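Local atomic coordinates of flavohemoprotein (Vibrio cholerae O1 biovar El Tor, PDB entry 4EH1), a protein that probably detoxifies nitric oxide to nitrate with oxygen and NAD(P)H, this chain being its FAD- and NAD(P)H-binding reductase part without the heme domain. Residues Y34-P46 / Y51-S63. Residues are numbered along the deposited sequence; the frame is centred on the assembly and turned at random. Where two conformers were deposited one is given.
Sequences YQPGQYIGIEVTP and YREIRQYSLSHAS. With FAD (flavin-adenine dinucleotide), chain C.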
# COMPACT_ATOMS: atom_id res chain seq x y z
N TYR A 34 20.93 11.95 -6.20
CA TYR A 34 20.14 13.00 -6.82
C TYR A 34 19.92 14.13 -5.84
O TYR A 34 20.19 13.99 -4.64
CB TYR A 34 18.77 12.44 -7.28
CG TYR A 34 17.93 11.87 -6.16
CD1 TYR A 34 17.00 12.66 -5.48
CD2 TYR A 34 18.08 10.54 -5.77
CE1 TYR A 34 16.23 12.13 -4.46
CE2 TYR A 34 17.32 10.00 -4.78
CZ TYR A 34 16.39 10.80 -4.12
OH TYR A 34 15.66 10.27 -3.09
N GLN A 35 19.39 15.24 -6.35
CA GLN A 35 18.97 16.36 -5.53
C GLN A 35 17.44 16.28 -5.24
O GLN A 35 16.65 15.95 -6.14
CB GLN A 35 19.34 17.68 -6.23
CG GLN A 35 20.86 17.86 -6.50
CD GLN A 35 21.69 17.68 -5.25
OE1 GLN A 35 21.60 18.47 -4.32
NE2 GLN A 35 22.49 16.61 -5.21
N PRO A 36 17.03 16.55 -3.98
CA PRO A 36 15.61 16.41 -3.60
C PRO A 36 14.80 17.41 -4.43
O PRO A 36 15.12 18.61 -4.44
CB PRO A 36 15.59 16.80 -2.12
CG PRO A 36 16.79 17.68 -1.93
CD PRO A 36 17.83 17.16 -2.90
N GLY A 37 13.82 16.90 -5.16
CA GLY A 37 13.09 17.69 -6.13
C GLY A 37 13.16 17.07 -7.50
O GLY A 37 12.27 17.27 -8.33
N GLN A 38 14.21 16.29 -7.76
CA GLN A 38 14.39 15.67 -9.08
C GLN A 38 13.49 14.45 -9.27
O GLN A 38 12.89 13.96 -8.29
CB GLN A 38 15.84 15.32 -9.37
CG GLN A 38 16.72 16.53 -9.43
CD GLN A 38 18.11 16.19 -9.88
OE1 GLN A 38 18.80 15.38 -9.26
NE2 GLN A 38 18.53 16.80 -10.97
N TYR A 39 13.39 13.98 -10.51
CA TYR A 39 12.48 12.85 -10.82
C TYR A 39 13.22 11.77 -11.60
O TYR A 39 14.23 12.05 -12.25
CB TYR A 39 11.26 13.32 -11.66
CG TYR A 39 11.67 14.08 -12.90
CD1 TYR A 39 11.77 15.46 -12.89
CD2 TYR A 39 12.02 13.40 -14.07
CE1 TYR A 39 12.20 16.16 -14.03
CE2 TYR A 39 12.44 14.08 -15.19
CZ TYR A 39 12.53 15.45 -15.17
OH TYR A 39 12.94 16.11 -16.30
N ILE A 40 12.70 10.55 -11.55
CA ILE A 40 13.19 9.50 -12.41
C ILE A 40 12.13 9.26 -13.47
O ILE A 40 11.07 9.90 -13.49
CB ILE A 40 13.57 8.19 -11.64
CG1 ILE A 40 12.47 7.75 -10.65
CG2 ILE A 40 14.82 8.39 -10.82
CD1 ILE A 40 11.35 6.97 -11.28
N GLY A 41 12.44 8.33 -14.37
CA GLY A 41 11.52 7.91 -15.40
C GLY A 41 11.10 6.47 -15.18
O GLY A 41 11.92 5.61 -14.83
N ILE A 42 9.82 6.18 -15.38
CA ILE A 42 9.34 4.81 -15.32
C ILE A 42 8.82 4.41 -16.70
O ILE A 42 8.10 5.17 -17.34
CB ILE A 42 8.21 4.65 -14.29
CG1 ILE A 42 8.72 4.93 -12.86
CG2 ILE A 42 7.60 3.25 -14.37
CD1 ILE A 42 9.66 3.85 -12.30
N GLU A 43 9.17 3.20 -17.15
CA GLU A 43 8.70 2.72 -18.43
C GLU A 43 8.06 1.35 -18.31
O GLU A 43 8.63 0.42 -17.73
CB GLU A 43 9.85 2.67 -19.43
CG GLU A 43 9.67 1.69 -20.56
CD GLU A 43 10.94 1.60 -21.41
OE1 GLU A 43 11.41 2.66 -21.89
OE2 GLU A 43 11.49 0.48 -21.57
N VAL A 44 6.86 1.23 -18.86
CA VAL A 44 6.14 -0.04 -18.81
C VAL A 44 5.45 -0.27 -20.12
O VAL A 44 5.45 0.60 -20.99
CB VAL A 44 5.08 -0.04 -17.70
CG1 VAL A 44 5.74 -0.14 -16.32
CG2 VAL A 44 4.20 1.21 -17.80
N THR A 45 4.84 -1.45 -20.22
CA THR A 45 4.06 -1.85 -21.38
C THR A 45 2.71 -2.28 -20.84
O THR A 45 2.57 -3.37 -20.29
CB THR A 45 4.70 -3.03 -22.09
OG1 THR A 45 6.03 -2.66 -22.47
CG2 THR A 45 3.89 -3.42 -23.34
N PRO A 46 1.71 -1.41 -20.97
CA PRO A 46 0.39 -1.68 -20.40
C PRO A 46 -0.32 -2.88 -21.03
O PRO A 46 0.06 -3.31 -22.13
CB PRO A 46 -0.36 -0.37 -20.63
CG PRO A 46 0.76 0.69 -20.62
CD PRO A 46 1.87 0.00 -21.37
N TYR A 51 2.80 -0.97 -27.28
CA TYR A 51 3.93 -0.06 -27.15
C TYR A 51 4.27 0.26 -25.70
O TYR A 51 3.39 0.25 -24.84
CB TYR A 51 3.64 1.23 -27.91
CG TYR A 51 3.00 0.99 -29.26
CD1 TYR A 51 3.54 0.07 -30.16
CD2 TYR A 51 1.83 1.66 -29.63
CE1 TYR A 51 2.95 -0.16 -31.39
CE2 TYR A 51 1.24 1.43 -30.86
CZ TYR A 51 1.80 0.52 -31.74
OH TYR A 51 1.22 0.28 -32.96
N ARG A 52 5.54 0.53 -25.45
CA ARG A 52 5.99 1.00 -24.15
C ARG A 52 5.59 2.46 -23.93
O ARG A 52 5.43 3.24 -24.88
CB ARG A 52 7.50 0.84 -24.02
CG ARG A 52 8.25 1.56 -25.09
CD ARG A 52 9.71 1.75 -24.72
NE ARG A 52 10.49 2.20 -25.87
CZ ARG A 52 11.80 2.46 -25.85
NH1 ARG A 52 12.48 2.32 -24.72
NH2 ARG A 52 12.42 2.86 -26.95
N GLU A 53 5.44 2.83 -22.67
CA GLU A 53 5.11 4.19 -22.30
C GLU A 53 6.07 4.63 -21.19
O GLU A 53 6.37 3.86 -20.28
CB GLU A 53 3.69 4.26 -21.77
CG GLU A 53 2.60 3.81 -22.74
CD GLU A 53 2.31 4.83 -23.84
OE1 GLU A 53 1.80 4.42 -24.91
OE2 GLU A 53 2.60 6.04 -23.65
N ILE A 54 6.52 5.87 -21.27
CA ILE A 54 7.46 6.42 -20.32
C ILE A 54 6.87 7.67 -19.66
O ILE A 54 6.32 8.54 -20.34
CB ILE A 54 8.81 6.77 -21.02
CG1 ILE A 54 9.41 5.51 -21.65
CG2 ILE A 54 9.77 7.36 -20.01
CD1 ILE A 54 10.46 5.74 -22.76
N ARG A 55 6.99 7.74 -18.33
CA ARG A 55 6.51 8.85 -17.53
C ARG A 55 7.54 9.26 -16.48
O ARG A 55 8.25 8.41 -15.89
CB ARG A 55 5.24 8.46 -16.76
CG ARG A 55 4.07 8.00 -17.67
CD ARG A 55 3.55 9.07 -18.66
NE ARG A 55 2.40 8.57 -19.41
CZ ARG A 55 2.45 8.16 -20.68
NH1 ARG A 55 3.60 8.22 -21.34
NH2 ARG A 55 1.36 7.71 -21.29
N GLN A 56 7.59 10.56 -16.21
CA GLN A 56 8.37 11.11 -15.11
C GLN A 56 7.66 10.88 -13.78
O GLN A 56 6.44 11.12 -13.67
CB GLN A 56 8.57 12.63 -15.31
CG GLN A 56 9.18 13.01 -16.64
CD GLN A 56 8.13 13.43 -17.66
OE1 GLN A 56 7.12 12.74 -17.87
NE2 GLN A 56 8.35 14.56 -18.29
N TYR A 57 8.39 10.38 -12.78
CA TYR A 57 7.88 10.37 -11.40
C TYR A 57 8.93 10.91 -10.43
O TYR A 57 10.10 10.52 -10.50
CB TYR A 57 7.38 8.99 -10.96
CG TYR A 57 6.19 8.56 -11.73
CD1 TYR A 57 4.95 9.21 -11.54
CD2 TYR A 57 6.29 7.58 -12.70
CE1 TYR A 57 3.83 8.86 -12.30
CE2 TYR A 57 5.19 7.24 -13.47
CZ TYR A 57 3.96 7.87 -13.26
OH TYR A 57 2.87 7.52 -14.02
N SER A 58 8.50 11.79 -9.53
CA SER A 58 9.38 12.48 -8.62
C SER A 58 9.84 11.55 -7.52
O SER A 58 9.06 10.75 -7.02
CB SER A 58 8.63 13.63 -7.96
OG SER A 58 8.21 14.60 -8.89
N LEU A 59 11.11 11.65 -7.13
CA LEU A 59 11.56 10.94 -5.94
C LEU A 59 10.87 11.57 -4.70
O LEU A 59 10.77 12.78 -4.59
CB LEU A 59 13.07 10.98 -5.86
CG LEU A 59 13.58 10.23 -7.10
CD1 LEU A 59 14.84 10.83 -7.61
CD2 LEU A 59 13.74 8.76 -6.81
N SER A 60 10.34 10.75 -3.78
CA SER A 60 9.62 11.30 -2.62
C SER A 60 10.27 10.95 -1.29
O SER A 60 9.61 11.06 -0.23
CB SER A 60 8.19 10.79 -2.58
OG SER A 60 8.19 9.37 -2.53
N HIS A 61 11.51 10.47 -1.35
CA HIS A 61 12.33 10.36 -0.14
C HIS A 61 13.72 10.98 -0.40
O HIS A 61 14.05 11.29 -1.54
CB HIS A 61 12.43 8.89 0.32
CG HIS A 61 12.42 8.74 1.81
ND1 HIS A 61 13.45 9.19 2.61
CD2 HIS A 61 11.48 8.23 2.65
CE1 HIS A 61 13.16 8.93 3.87
NE2 HIS A 61 11.97 8.36 3.92
N ALA A 62 14.51 11.16 0.66
CA ALA A 62 15.91 11.61 0.57
C ALA A 62 16.81 10.59 -0.15
O ALA A 62 16.60 9.38 -0.07
CB ALA A 62 16.46 11.88 1.97
N SER A 63 17.84 11.07 -0.84
CA SER A 63 18.79 10.19 -1.51
C SER A 63 19.63 9.41 -0.48
O SER A 63 20.08 9.97 0.53
CB SER A 63 19.69 11.01 -2.41
OG SER A 63 20.52 10.17 -3.18
PA FAD C . -2.01 9.33 -19.55
O1A FAD C . -0.82 9.91 -20.10
O2A FAD C . -2.58 8.14 -20.06
O5B FAD C . -3.12 10.40 -19.67
C5B FAD C . -2.82 11.77 -19.57
C4B FAD C . -4.04 12.67 -19.54
O4B FAD C . -4.65 12.75 -20.82
C3B FAD C . -5.06 12.09 -18.60
O3B FAD C . -5.73 13.16 -17.98
C2B FAD C . -6.01 11.38 -19.50
O2B FAD C . -7.26 11.42 -18.90
C1B FAD C . -5.93 12.15 -20.78
N9A FAD C . -6.06 11.23 -21.91
C8A FAD C . -5.42 10.09 -22.07
N7A FAD C . -5.80 9.49 -23.20
C5A FAD C . -6.70 10.26 -23.77
C6A FAD C . -7.50 10.19 -24.98
N6A FAD C . -7.40 9.16 -25.83
N1A FAD C . -8.33 11.19 -25.19
C2A FAD C . -8.43 12.21 -24.36
N3A FAD C . -7.74 12.33 -23.25
C4A FAD C . -6.88 11.40 -22.90
N1 FAD C . 2.94 11.97 -11.38
C2 FAD C . 2.88 11.40 -10.18
O2 FAD C . 1.94 10.69 -9.93
N3 FAD C . 3.80 11.55 -9.25
C4 FAD C . 4.87 12.27 -9.43
O4 FAD C . 5.67 12.36 -8.54
C4X FAD C . 5.00 12.96 -10.72
N5 FAD C . 6.03 13.73 -10.99
C5X FAD C . 6.14 14.34 -12.15
C6 FAD C . 7.22 15.13 -12.37
C7 FAD C . 7.36 15.78 -13.56
C7M FAD C . 8.54 16.64 -13.80
C8 FAD C . 6.35 15.63 -14.60
C8M FAD C . 6.54 16.35 -15.88
C9 FAD C . 5.26 14.83 -14.38
C9A FAD C . 5.11 14.19 -13.18
N10 FAD C . 4.01 13.38 -12.94
C10 FAD C . 3.94 12.76 -11.70
C1' FAD C . 3.00 13.18 -13.97
C2' FAD C . 3.19 11.80 -14.61
O2' FAD C . 4.41 11.67 -15.29
C3' FAD C . 2.15 11.39 -15.64
O3' FAD C . 1.98 12.39 -16.61
C4' FAD C . 0.83 10.93 -15.06
O4' FAD C . 1.08 9.88 -14.16
C5' FAD C . -0.19 10.49 -16.11
O5' FAD C . 0.22 9.41 -16.89
P FAD C . -0.72 8.28 -17.34
O1P FAD C . 0.01 7.50 -18.28
O2P FAD C . -1.24 7.65 -16.19
O3P FAD C . -1.86 9.07 -18.03
O HOH W 1 12.77 14.52 -5.55
O HOH W 2 10.25 16.25 -9.75
O HOH W 3 10.56 16.41 -17.84
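The ring of Tyr-34 is clamped between two side chains: Leu-59 sets its CD1 over the centre of one face, 3.4 Å from the centroid, and Ser-63 lays CB over the opposite face, nearer the rim. At the edge, in the ring plane, the OH gives a very short hydrogen bond to the carbonyl O of His-61. Packing and bond together join the loop after strand 53-58 to the residue just before the type II turn Gln-35 to Gln-38. Over one face of Tyr-57, toward the rim, sits FAD O2'; at its edge Ile-42 brings CG1 to within 3.6 Å of CD2, while flavin C2 lies near the ring plane elsewhere on the rim.

The two segments form an antiparallel hairpin of strands 39-44 and 53-58. Ile-40 with Tyr-57, Ile-42 with Arg-55 and Val-44 with Glu-53 are its hydrogen-bonded pairs. Toward its turn, Arg-52 NH1 reaches Glu-43 OE1 at 3.0 Å in a salt bridge, from above the carboxylate plane; NH1 also bonds Arg-1 O, and Tyr-102 OH bonds OE1.

Strand 53-58 lies at the margin of the antiparallel sheet in the FAD-binding part of the reductase region and serves the cofactor. Bent at chi2 (-62°), Arg-55 turns NE to FAD O1P at 2.9 Å, while its NH2 forms a salt bridge with Glu-53 OE2 (3.1 Å); that carboxylate probably steadies the guanidinium beside the pyrophosphate. Gln-56 O accepts from the ribityl O2', Tyr-57 OH and O4' share a hydrogen bond, and Ser-58 N donates to flavin O4 at 3.1 Å. Successive residues thus grip FAD from pyrophosphate to isoalloxazine, and the N-H at O4 would help polarise the flavin carbonyl.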